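Beta-galactosidase (Bacteroides thetaiotaomicron, PDB 5MUJ) is a glycoside hydrolase of a gut bacterium that probably acts on the plant pectin rhamnogalacturonan II and holds a glycan of its side chain B in a pocket. Local coordinates at residues E96-N99 with W103-L106. Numbering follows the deposited sequence.
Sequences ESDN and WRTL
Ser97 sets its CB over one face of the Trp103 indole, 3.4 Å from the centroid of the six-membered ring and only 4° off its normal, and so toward one end of the indole; this CH-pi contact, with Ser97 buried, forms the close-packed side of the pairing. The serine OG stands opposite its own backbone N (chi1 179°), where it accepts the N-H of Asn99 at 3.0 Å in an ST turn and also hydrogen-bonds to the backbone O of Asp102. The pyrrole edge of the indole is held too, NE1 hydrogen-bonding to the O of Leu100, while the Trp103 side chain also touches Trp72, Met74, Ala50 and Val51. Two backbone hydrogen bonds join Glu96 and Arg104: Glu96 N to Arg104 O at 2.8 Å and Arg104 N to Glu96 O at 2.7 Å. They make an antiparallel hydrogen-bonded pair near the turn of the beta hairpin formed by strands 90-97 and 104-110, the latter outermost in one of five four-stranded antiparallel sheets, as in a five-bladed beta-propeller. The same pair carries the looser, charged side, where Arg104, Asp98 and Leu106 are solvent-exposed. Bent at its third torsion, the arginine folds back over the Glu96 carbonyl O and directs NH2 to Glu96 OE2 at 3.0 Å; the bond lies in the guanidinium plane but reaches the carboxylate from above its plane, the two groups standing almost perpendicular at 87°. NE adds a weak bond to the same oxygen. Leu106 lays its methyls against the glutamate carboxylate, CD1 lying 3.8 Å from OE1. Replacing Glu96 by an alanine is likely to leave the Arg104 guanidinium without its close carboxylate and freer to turn. Farther out, Asp98 OD2 makes a long salt bridge of 3.6 Å to Arg104 NH2.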
ATOM      1  N   GLU A  96      12.193  -4.681  11.873  1.00 12.41           N
ATOM      2  CA  GLU A  96      11.520  -4.912  13.164  1.00 13.56           C
ATOM      3  C   GLU A  96      11.581  -3.692  14.117  1.00 13.63           C
ATOM      4  O   GLU A  96      12.407  -2.804  13.946  1.00 12.76           O
ATOM      5  CB  GLU A  96      12.100  -6.134  13.894  1.00 16.69           C
ATOM      6  CG  GLU A  96      13.553  -5.976  14.351  1.00 18.53           C
ATOM      7  CD  GLU A  96      14.082  -7.124  15.159  1.00 21.29           C
ATOM      8  OE1 GLU A  96      13.616  -8.267  15.027  1.00 25.67           O
ATOM      9  OE2 GLU A  96      14.988  -6.853  15.952  1.00 28.97           O
ATOM     10  N   SER A  97      10.651  -3.686  15.073  1.00 12.84           N
ATOM     11  CA  SER A  97      10.519  -2.644  16.115  1.00 13.73           C
ATOM     12  C   SER A  97       9.869  -3.199  17.361  1.00 16.31           C
ATOM     13  O   SER A  97       8.979  -4.077  17.316  1.00 19.04           O
ATOM     14  CB  SER A  97       9.662  -1.478  15.620  1.00 15.17           C
ATOM     15  OG  SER A  97       9.517  -0.480  16.623  1.00 16.41           O
ATOM     16  N   ASP A  98      10.319  -2.645  18.476  1.00 16.14           N
ATOM     17  CA  ASP A  98       9.665  -2.857  19.776  1.00 15.18           C
ATOM     18  C   ASP A  98       8.667  -1.768  20.148  1.00 16.49           C
ATOM     19  O   ASP A  98       7.912  -1.953  21.116  1.00 19.92           O
ATOM     20  CB  ASP A  98      10.711  -2.950  20.903  1.00 16.21           C
ATOM     21  CG  ASP A  98      11.649  -4.116  20.735  1.00 21.19           C
ATOM     22  OD1 ASP A  98      11.190  -5.273  20.618  1.00 27.36           O
ATOM     23  OD2 ASP A  98      12.864  -3.873  20.760  1.00 28.65           O
ATOM     24  N   ASN A  99       8.672  -0.618  19.455  1.00 15.99           N
ATOM     25  CA  ASN A  99       7.859   0.516  19.937  1.00 17.35           C
ATOM     26  C   ASN A  99       7.079   1.251  18.854  1.00 17.68           C
ATOM     27  O   ASN A  99       6.565   2.352  19.096  1.00 17.94           O
ATOM     28  CB  ASN A  99       8.744   1.510  20.723  1.00 16.49           C
ATOM     29  CG  ASN A  99       9.763   2.194  19.850  1.00 17.64           C
ATOM     30  OD1 ASN A  99       9.864   1.900  18.648  1.00 23.30           O
ATOM     31  ND2 ASN A  99      10.529   3.098  20.419  1.00 21.70           N
ATOM     32  N   TRP A 103      13.054   1.524  14.239  1.00 11.52           N
ATOM     33  CA  TRP A 103      12.995   0.365  13.297  1.00 11.96           C
ATOM     34  C   TRP A 103      14.388  -0.124  12.955  1.00 12.28           C
ATOM     35  O   TRP A 103      15.314   0.684  12.760  1.00 15.36           O
ATOM     36  CB  TRP A 103      12.231   0.722  11.976  1.00 10.99           C
ATOM     37  CG  TRP A 103      10.799   0.904  12.261  1.00 12.35           C
ATOM     38  CD1 TRP A 103      10.165   2.077  12.619  1.00 12.42           C
ATOM     39  CD2 TRP A 103       9.792  -0.111  12.290  1.00 10.92           C
ATOM     40  NE1 TRP A 103       8.837   1.830  12.892  1.00 11.42           N
ATOM     41  CE2 TRP A 103       8.587   0.499  12.690  1.00 10.85           C
ATOM     42  CE3 TRP A 103       9.800  -1.480  12.053  1.00  9.49           C
ATOM     43  CZ2 TRP A 103       7.430  -0.236  12.889  1.00 10.19           C
ATOM     44  CZ3 TRP A 103       8.665  -2.170  12.231  1.00  9.33           C
ATOM     45  CH2 TRP A 103       7.490  -1.561  12.622  1.00  9.64           C
ATOM     46  N   ARG A 104      14.542  -1.445  12.879  1.00 13.49           N
ATOM     47  CA  ARG A 104      15.816  -2.033  12.438  1.00 15.24           C
ATOM     48  C   ARG A 104      15.601  -2.992  11.259  1.00 13.65           C
ATOM     49  O   ARG A 104      14.899  -3.987  11.381  1.00 14.81           O
ATOM     50  CB  ARG A 104      16.486  -2.770  13.582  1.00 15.00           C
ATOM     51  CG  ARG A 104      16.811  -1.904  14.811  1.00 17.58           C
ATOM     52  CD  ARG A 104      17.343  -2.768  15.939  1.00 22.09           C
ATOM     53  NE  ARG A 104      16.321  -3.723  16.373  1.00 23.66           N
ATOM     54  CZ  ARG A 104      15.369  -3.454  17.267  1.00 23.17           C
ATOM     55  NH1 ARG A 104      15.311  -2.254  17.848  1.00 26.68           N
ATOM     56  NH2 ARG A 104      14.459  -4.371  17.571  1.00 27.08           N
ATOM     57  N   THR A 105      16.277  -2.709  10.155  1.00 13.28           N
ATOM     58  CA  THR A 105      16.121  -3.540   8.934  1.00 11.89           C
ATOM     59  C   THR A 105      16.822  -4.850   9.101  1.00 13.57           C
ATOM     60  O   THR A 105      17.981  -4.885   9.608  1.00 15.16           O
ATOM     61  CB  THR A 105      16.641  -2.804   7.724  1.00 12.53           C
ATOM     62  OG1 THR A 105      15.753  -1.708   7.524  1.00 14.82           O
ATOM     63  CG2 THR A 105      16.709  -3.737   6.507  1.00 12.89           C
ATOM     64  N   LEU A 106      16.109  -5.933   8.749  1.00 12.29           N
ATOM     65  CA  LEU A 106      16.626  -7.287   8.928  1.00 12.38           C
ATOM     66  C   LEU A 106      17.213  -7.907   7.667  1.00 12.17           C
ATOM     67  O   LEU A 106      18.150  -8.708   7.778  1.00 13.37           O
ATOM     68  CB  LEU A 106      15.546  -8.208   9.481  1.00 13.70           C
ATOM     69  CG  LEU A 106      14.984  -7.890  10.862  1.00 12.48           C
ATOM     70  CD1 LEU A 106      13.846  -8.806  11.283  1.00 15.29           C
ATOM     71  CD2 LEU A 106      16.067  -8.007  11.945  1.00 13.32           C
TER
HETATM   72  O   HOH W   1      12.370  -0.648  18.343  1.00 24.25           O